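Local structure of racemase, putative (Roseobacter denitrificans, 3TCS) at residues I216-G219 / H220-Q223; C260-P263 / T264-R267; W311-V314 / T315-M319. The protein probably binds magnesium and acts as a hydro-lyase or racemase-like enzyme of the mandelate racemase/muconate lactonizing enzyme family. All coordinates share one frame; numbering follows the deposited sequence.

Contact 1 (I216-G219 / H220-Q223)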
loop_
_atom_site.group_PDB
_atom_site.type_symbol
_atom_site.label_atom_id
_atom_site.label_comp_id
_atom_site.label_asym_id
_atom_site.label_seq_id
_atom_site.Cartn_x
_atom_site.Cartn_y
_atom_site.Cartn_z
ATOM N N ILE B 216 -26.552 7.579 7.282
ATOM C CA ILE B 216 -27.822 6.976 7.666
ATOM C C ILE B 216 -28.983 7.866 7.216
ATOM O O ILE B 216 -30.032 7.365 6.804
ATOM C CB ILE B 216 -27.870 6.721 9.189
ATOM C CG1 ILE B 216 -26.840 5.641 9.553
ATOM C CG2 ILE B 216 -29.273 6.280 9.604
ATOM C CD1 ILE B 216 -26.602 5.461 11.048
ATOM N N GLU B 217 -28.793 9.183 7.280
ATOM C CA GLU B 217 -29.830 10.113 6.830
ATOM C C GLU B 217 -30.003 9.924 5.326
ATOM O O GLU B 217 -31.121 9.868 4.816
ATOM C CB GLU B 217 -29.434 11.571 7.086
ATOM C CG GLU B 217 -29.184 11.949 8.532
ATOM C CD GLU B 217 -29.036 13.455 8.714
ATOM O OE1 GLU B 217 -28.314 14.092 7.913
ATOM O OE2 GLU B 217 -29.641 14.003 9.659
ATOM N N VAL B 218 -28.889 9.845 4.608
ATOM C CA VAL B 218 -28.960 9.650 3.167
ATOM C C VAL B 218 -29.570 8.277 2.883
ATOM O O VAL B 218 -30.349 8.124 1.948
ATOM C CB VAL B 218 -27.563 9.756 2.514
ATOM C CG1 VAL B 218 -27.646 9.418 1.028
ATOM C CG2 VAL B 218 -27.024 11.169 2.691
ATOM N N GLY B 219 -29.225 7.292 3.711
ATOM C CA GLY B 219 -29.756 5.949 3.536
ATOM C C GLY B 219 -31.273 5.927 3.587
ATOM O O GLY B 219 -31.929 5.205 2.835
ATOM N N HIS B 220 -31.840 6.721 4.485
ATOM C CA HIS B 220 -33.290 6.793 4.616
ATOM C C HIS B 220 -33.924 7.365 3.348
ATOM O O HIS B 220 -34.988 6.922 2.925
ATOM C CB HIS B 220 -33.652 7.632 5.842
ATOM C CG HIS B 220 -33.332 6.955 7.139
ATOM N ND1 HIS B 220 -33.186 7.639 8.327
ATOM C CD2 HIS B 220 -33.138 5.647 7.434
ATOM C CE1 HIS B 220 -32.916 6.782 9.296
ATOM N NE2 HIS B 220 -32.882 5.566 8.781
ATOM N N MET B 221 -33.264 8.341 2.733
ATOM C CA MET B 221 -33.786 8.921 1.500
ATOM C C MET B 221 -33.759 7.872 0.395
ATOM O O MET B 221 -34.686 7.777 -0.405
ATOM C CB MET B 221 -32.952 10.125 1.060
ATOM C CG MET B 221 -32.910 11.259 2.061
ATOM S SD MET B 221 -32.174 12.735 1.324
ATOM C CE MET B 221 -30.442 12.394 1.508
ATOM N N LEU B 222 -32.682 7.092 0.347
ATOM C CA LEU B 222 -32.547 6.048 -0.663
ATOM C C LEU B 222 -33.652 5.009 -0.483
ATOM O O LEU B 222 -34.311 4.615 -1.446
ATOM C CB LEU B 222 -31.168 5.381 -0.553
ATOM C CG LEU B 222 -29.970 6.286 -0.870
ATOM C CD1 LEU B 222 -28.672 5.587 -0.478
ATOM C CD2 LEU B 222 -29.974 6.644 -2.355
ATOM N N GLN B 223 -33.860 4.566 0.751
ATOM C CA GLN B 223 -34.906 3.586 1.019
ATOM C C GLN B 223 -36.282 4.155 0.664
ATOM O O GLN B 223 -37.143 3.431 0.167
ATOM C CB GLN B 223 -34.875 3.165 2.491
ATOM C CG GLN B 223 -33.542 2.572 2.916
ATOM C CD GLN B 223 -33.514 2.165 4.372
ATOM O OE1 GLN B 223 -34.327 2.630 5.179
ATOM N NE2 GLN B 223 -32.568 1.308 4.723
#

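Contact 2 (C260-P263 / T264-R267)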
loop_
_atom_site.group_PDB
_atom_site.type_symbol
_atom_site.label_atom_id
_atom_site.label_comp_id
_atom_site.label_asym_id
_atom_site.label_seq_id
_atom_site.Cartn_x
_atom_site.Cartn_y
_atom_site.Cartn_z
ATOM N N CYS B 260 -6.896 -3.848 -1.148
ATOM C CA CYS B 260 -5.976 -4.750 -1.839
ATOM C C CYS B 260 -5.253 -5.679 -0.869
ATOM O O CYS B 260 -4.428 -6.494 -1.285
ATOM C CB CYS B 260 -4.936 -3.938 -2.616
ATOM S SG CYS B 260 -3.841 -2.948 -1.562
ATOM N N ASP B 261 -5.577 -5.553 0.416
ATOM C CA ASP B 261 -4.965 -6.342 1.484
ATOM C C ASP B 261 -5.886 -7.480 1.926
ATOM O O ASP B 261 -6.979 -7.237 2.441
ATOM C CB ASP B 261 -4.663 -5.418 2.670
ATOM C CG ASP B 261 -3.974 -6.128 3.812
ATOM O OD1 ASP B 261 -2.857 -6.647 3.603
ATOM O OD2 ASP B 261 -4.546 -6.164 4.921
ATOM N N LEU B 262 -5.434 -8.720 1.737
ATOM C CA LEU B 262 -6.237 -9.886 2.092
ATOM C C LEU B 262 -6.619 -9.984 3.568
ATOM O O LEU B 262 -7.737 -10.379 3.891
ATOM C CB LEU B 262 -5.546 -11.170 1.618
ATOM C CG LEU B 262 -5.560 -11.349 0.092
ATOM C CD1 LEU B 262 -4.866 -12.654 -0.274
ATOM C CD2 LEU B 262 -7.004 -11.354 -0.424
ATOM N N PRO B 263 -5.701 -9.649 4.488
ATOM C CA PRO B 263 -6.132 -9.749 5.887
ATOM C C PRO B 263 -7.210 -8.711 6.221
ATOM O O PRO B 263 -8.059 -8.943 7.079
ATOM C CB PRO B 263 -4.833 -9.554 6.677
ATOM C CG PRO B 263 -3.917 -8.850 5.710
ATOM C CD PRO B 263 -4.241 -9.488 4.394
ATOM N N THR B 264 -7.189 -7.572 5.532
ATOM C CA THR B 264 -8.198 -6.546 5.761
ATOM C C THR B 264 -9.523 -7.051 5.190
ATOM O O THR B 264 -10.587 -6.821 5.766
ATOM C CB THR B 264 -7.810 -5.213 5.092
ATOM O OG1 THR B 264 -6.635 -4.696 5.727
ATOM C CG2 THR B 264 -8.932 -4.198 5.223
ATOM N N TRP B 265 -9.449 -7.737 4.051
ATOM C CA TRP B 265 -10.639 -8.313 3.438
ATOM C C TRP B 265 -11.252 -9.324 4.411
ATOM O O TRP B 265 -12.469 -9.356 4.609
ATOM C CB TRP B 265 -10.282 -9.022 2.128
ATOM C CG TRP B 265 -10.474 -8.163 0.927
ATOM C CD1 TRP B 265 -9.505 -7.670 0.102
ATOM C CD2 TRP B 265 -11.722 -7.679 0.419
ATOM N NE1 TRP B 265 -10.073 -6.906 -0.889
ATOM C CE2 TRP B 265 -11.434 -6.895 -0.718
ATOM C CE3 TRP B 265 -13.058 -7.831 0.817
ATOM C CZ2 TRP B 265 -12.433 -6.261 -1.465
ATOM C CZ3 TRP B 265 -14.053 -7.200 0.074
ATOM C CH2 TRP B 265 -13.731 -6.425 -1.055
ATOM N N GLN B 266 -10.400 -10.146 5.019
ATOM C CA GLN B 266 -10.870 -11.144 5.975
ATOM C C GLN B 266 -11.561 -10.461 7.159
ATOM O O GLN B 266 -12.606 -10.916 7.632
ATOM C CB GLN B 266 -9.700 -11.994 6.484
ATOM C CG GLN B 266 -10.128 -13.198 7.312
ATOM C CD GLN B 266 -10.682 -14.324 6.459
ATOM O OE1 GLN B 266 -9.960 -14.933 5.669
ATOM N NE2 GLN B 266 -11.970 -14.602 6.612
ATOM N N ARG B 267 -10.977 -9.369 7.641
ATOM C CA ARG B 267 -11.562 -8.644 8.764
ATOM C C ARG B 267 -12.915 -8.041 8.385
ATOM O O ARG B 267 -13.882 -8.138 9.141
ATOM C CB ARG B 267 -10.625 -7.530 9.227
ATOM C CG ARG B 267 -11.106 -6.812 10.471
ATOM C CD ARG B 267 -10.324 -5.532 10.712
ATOM N NE ARG B 267 -10.820 -4.817 11.885
ATOM C CZ ARG B 267 -10.631 -3.521 12.107
ATOM N NH1 ARG B 267 -9.956 -2.784 11.233
ATOM N NH2 ARG B 267 -11.122 -2.960 13.205
#

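Contact 3 (W311-V314 / T315-M319)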
loop_
_atom_site.group_PDB
_atom_site.type_symbol
_atom_site.label_atom_id
_atom_site.label_comp_id
_atom_site.label_asym_id
_atom_site.label_seq_id
_atom_site.Cartn_x
_atom_site.Cartn_y
_atom_site.Cartn_z
ATOM N N TRP B 311 -13.436 1.023 -19.621
ATOM C CA TRP B 311 -13.370 0.055 -20.695
ATOM C C TRP B 311 -11.983 -0.470 -21.023
ATOM O O TRP B 311 -11.687 -0.796 -22.177
ATOM C CB TRP B 311 -14.044 0.604 -21.953
ATOM C CG TRP B 311 -15.524 0.807 -21.780
ATOM C CD1 TRP B 311 -16.281 0.473 -20.690
ATOM C CD2 TRP B 311 -16.418 1.419 -22.715
ATOM N NE1 TRP B 311 -17.594 0.846 -20.890
ATOM C CE2 TRP B 311 -17.702 1.430 -22.125
ATOM C CE3 TRP B 311 -16.256 1.964 -23.997
ATOM C CZ2 TRP B 311 -18.821 1.965 -22.773
ATOM C CZ3 TRP B 311 -17.371 2.497 -24.642
ATOM C CH2 TRP B 311 -18.637 2.493 -24.026
ATOM N N SER B 312 -11.122 -0.518 -20.013
ATOM C CA SER B 312 -9.818 -1.137 -20.200
ATOM C C SER B 312 -10.286 -2.588 -20.038
ATOM O O SER B 312 -11.500 -2.843 -20.047
ATOM C CB SER B 312 -8.829 -0.744 -19.088
ATOM O OG SER B 312 -9.181 -1.292 -17.828
ATOM N N LEU B 313 -9.373 -3.538 -19.890
ATOM C CA LEU B 313 -9.790 -4.927 -19.749
ATOM C C LEU B 313 -10.405 -5.281 -18.396
ATOM O O LEU B 313 -10.931 -6.374 -18.227
ATOM C CB LEU B 313 -8.610 -5.861 -20.021
ATOM C CG LEU B 313 -8.175 -5.962 -21.484
ATOM C CD1 LEU B 313 -6.987 -6.898 -21.608
ATOM C CD2 LEU B 313 -9.339 -6.473 -22.307
ATOM N N VAL B 314 -10.353 -4.370 -17.434
ATOM C CA VAL B 314 -10.911 -4.677 -16.119
ATOM C C VAL B 314 -12.367 -5.153 -16.178
ATOM O O VAL B 314 -12.759 -6.070 -15.450
ATOM C CB VAL B 314 -10.772 -3.464 -15.158
ATOM C CG1 VAL B 314 -11.632 -2.291 -15.631
ATOM C CG2 VAL B 314 -11.120 -3.881 -13.740
ATOM N N THR B 315 -13.164 -4.552 -17.057
ATOM C CA THR B 315 -14.565 -4.939 -17.166
ATOM C C THR B 315 -14.717 -6.351 -17.734
ATOM O O THR B 315 -15.551 -7.129 -17.258
ATOM C CB THR B 315 -15.350 -3.921 -18.019
ATOM O OG1 THR B 315 -15.289 -2.634 -17.392
ATOM C CG2 THR B 315 -16.814 -4.331 -18.138
ATOM N N LEU B 316 -13.900 -6.689 -18.730
ATOM C CA LEU B 316 -13.942 -8.018 -19.340
ATOM C C LEU B 316 -13.507 -9.089 -18.342
ATOM O O LEU B 316 -14.113 -10.162 -18.264
ATOM C CB LEU B 316 -13.034 -8.075 -20.574
ATOM C CG LEU B 316 -12.984 -9.401 -21.344
ATOM C CD1 LEU B 316 -14.393 -9.816 -21.771
ATOM C CD2 LEU B 316 -12.082 -9.249 -22.570
ATOM N N PHE B 317 -12.454 -8.802 -17.577
ATOM C CA PHE B 317 -11.986 -9.765 -16.586
ATOM C C PHE B 317 -13.117 -10.064 -15.609
ATOM O O PHE B 317 -13.307 -11.206 -15.188
ATOM C CB PHE B 317 -10.800 -9.218 -15.792
ATOM C CG PHE B 317 -9.590 -8.900 -16.627
ATOM C CD1 PHE B 317 -9.358 -9.555 -17.834
ATOM C CD2 PHE B 317 -8.650 -7.984 -16.170
ATOM C CE1 PHE B 317 -8.193 -9.303 -18.576
ATOM C CE2 PHE B 317 -7.476 -7.725 -16.902
ATOM C CZ PHE B 317 -7.252 -8.386 -18.104
ATOM N N THR B 318 -13.853 -9.019 -15.245
ATOM C CA THR B 318 -14.964 -9.147 -14.304
ATOM C C THR B 318 -16.091 -9.971 -14.918
ATOM O O THR B 318 -16.728 -10.778 -14.234
ATOM C CB THR B 318 -15.488 -7.754 -13.890
ATOM O OG1 THR B 318 -14.408 -6.986 -13.343
ATOM C CG2 THR B 318 -16.579 -7.882 -12.838
ATOM N N MET B 319 -16.337 -9.764 -16.210
ATOM C CA MET B 319 -17.369 -10.518 -16.918
ATOM C C MET B 319 -17.066 -12.016 -16.832
ATOM O O MET B 319 -17.958 -12.819 -16.560
ATOM C CB MET B 319 -17.432 -10.077 -18.386
ATOM C CG MET B 319 -18.113 -8.731 -18.592
ATOM S SD MET B 319 -17.719 -7.981 -20.190
ATOM C CE MET B 319 -18.179 -9.324 -21.332
#

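Contact 1 (I216-G219 / H220-Q223)
M221 folds back onto V218, one turn earlier on helix 212-224. Its CB starts over the backbone, 3.4 Å from V218 O. The next atom, M221 CG, passes E217 O at 3.6 Å. M221 then bends at its last torsion (chi3 -83°), which swings the methyl back along the helix. M221 CE comes to rest 3.5 Å from V218 CA. It also meets the valine branch beside the backbone N, with M221 CE 3.8 Å from V218 CG2. The methyl therefore lies against both the main chain and the side chain of V218.

H220 and I216 form a second pair, one helical turn apart, with side chains alongside each other and pointing the same way. I216 CG2 stands anti to the backbone N (CG1 at chi1 -67°), and this branch touches the far end of the imidazole, 3.7 Å from H220 CE1. I216 O sits over one face of the same ring, displaced toward the rim, and lies 3.3 Å from H220 CG. This carbonyl also accepts the backbone N-H of H220.

L222 N to V218 O and Q223 N to G219 O continue the i to i+4 bonds of the alpha helix. The M221 N to E217 O bond is weak. V218 and L222 turn to F230 of strand 229-231, while V218, M221 and L222 also meet helix 184-196. E217 forms a salt bridge with R214. Q223 packs on L249, a residue of the second magnesium site.

The chemistry is thus split: the M221 methyl and the aliphatic groups of V218 pack by dispersion, while a carbonyl oxygen lies over the face of the imidazole. The negative end of that carbonyl would probably favour, slightly, a positive charge on H220.

Contact 2 (C260-P263 / T264-R267)
D261 and W265 meet first through the backbone. W265 N donates to D261 O at 3.0 Å, and the donor lies in the carbonyl plane. The same oxygen is close to the indole, with W265 CD1 3.5 Å from D261 O. L262 CA approaches the edge of the indole, near its plane. W265 CB rests 3.4 Å from L262 O. Beyond these atoms, L262 CD2 makes only a loose approach to the ring, at 4.5 Å from W265 CD1.

D261 is the N-cap of helix 262-270. Its CG stands anti to the backbone N (chi1 -178°), which turns the carboxylate toward the first turn. There OD2 faces the hydroxyl and the backbone N-H of T264, and the two side chains cross at about a right angle. T264 OG1 is modelled as donating to D261 OD2, but the position of that oxygen is doubtful, so the exact grip is uncertain. The capping bond from T264 N to D261 OD2 is weak, as is the one from T264 N to D261 O.

Further along, Q266 N bonds to L262 O at 2.9 Å and R267 N bonds to P263 O at 3.0 Å. P263 has no N-H, and at this place in the first turn the helix backbone offers no acceptor for one.

Outside the segments, W265 NE1 donates to D259 O, which fixes the rotation of the indole from its N-H. Q266 NE2 is held by D270 of the same helix. R267 packs on R267 of the second subunit. Helix 262-270 joins strand 252-255 to strand 276-277 in a beta-alpha-beta unit of the TIM barrel. L262, W265 and Q266 lean on the next helix, 287-300, and W265 also meets P279 and L284 in loops.

Contact 3 (W311-V314 / T315-M319)
L313 meets F317 one turn later, side chain to ring and backbone to backbone. L313 CB stands over the ring face in a CH-pi contact, 3.9 Å from the centroid of F317. L313 CB comes nearest the ring at its far end, 3.4 Å from F317 CZ. L313 O is above the same face near the opposite end of the ring, 3.3 Å from F317 CG. The phenylalanine reaches this place with its CG beside its own backbone N (chi1 -61°). F317 N also donates to L313 O in an almost straight bond of 2.9 Å. L313 CD2 also touches L316 CD2, the two leucines lying side by side.

V314 O is gripped twice by T318. T318 OG1 donates to it at 2.8 Å and T318 N at 3.2 Å, from opposite faces of the carbonyl plane. The threonine hydroxyl is thus folded back on its own helix. The V314 side chain holds CG1 between its backbone N and carbonyl carbon (chi1 66°), close against T315 N.

T315 points its hydroxyl to N310 O, while its side chain packs on L332 of strand 332-335. S312 OG takes a weak capping bond from V314 N, 3.3 Å long, and is bonded to N310 and Q52 as well. F317 also meets the ring of W369 at an inclined angle.

The contact is buried, and several of its polar groups have partners: two threonine hydroxyls go to backbone carbonyls and the S312 oxygen takes a weak capping bond in the turn that leads into the helix. L313 packs on L316 and on the face of F317. This is consistent with a buried helix start held by hydrogen bonds within the chain and by apolar packing, with the T315 side chain about 9 Å from the bound D-alanine.

Overall arrangement
From the N terminus the chain meets contact 1, contact 2 and contact 3 in series. Each is a single continuous run, so none closes a long loop, and none nests in or crosses another. Contact 1 lies in helix 212-224, between strands 201-205 and 229-231. Contact 2 starts helix 262-270, between strands 252-255 and 276-277. Contact 3 leads from a loop into helix 314-322, ahead of strand 332-335. The contacts do not touch; contacts 2 and 3 come nearest, about 12 Å between nearest atoms. Contacts 1 and 2 belong to the barrel's outer helices, while contact 3 sits closest to the centre of the chain.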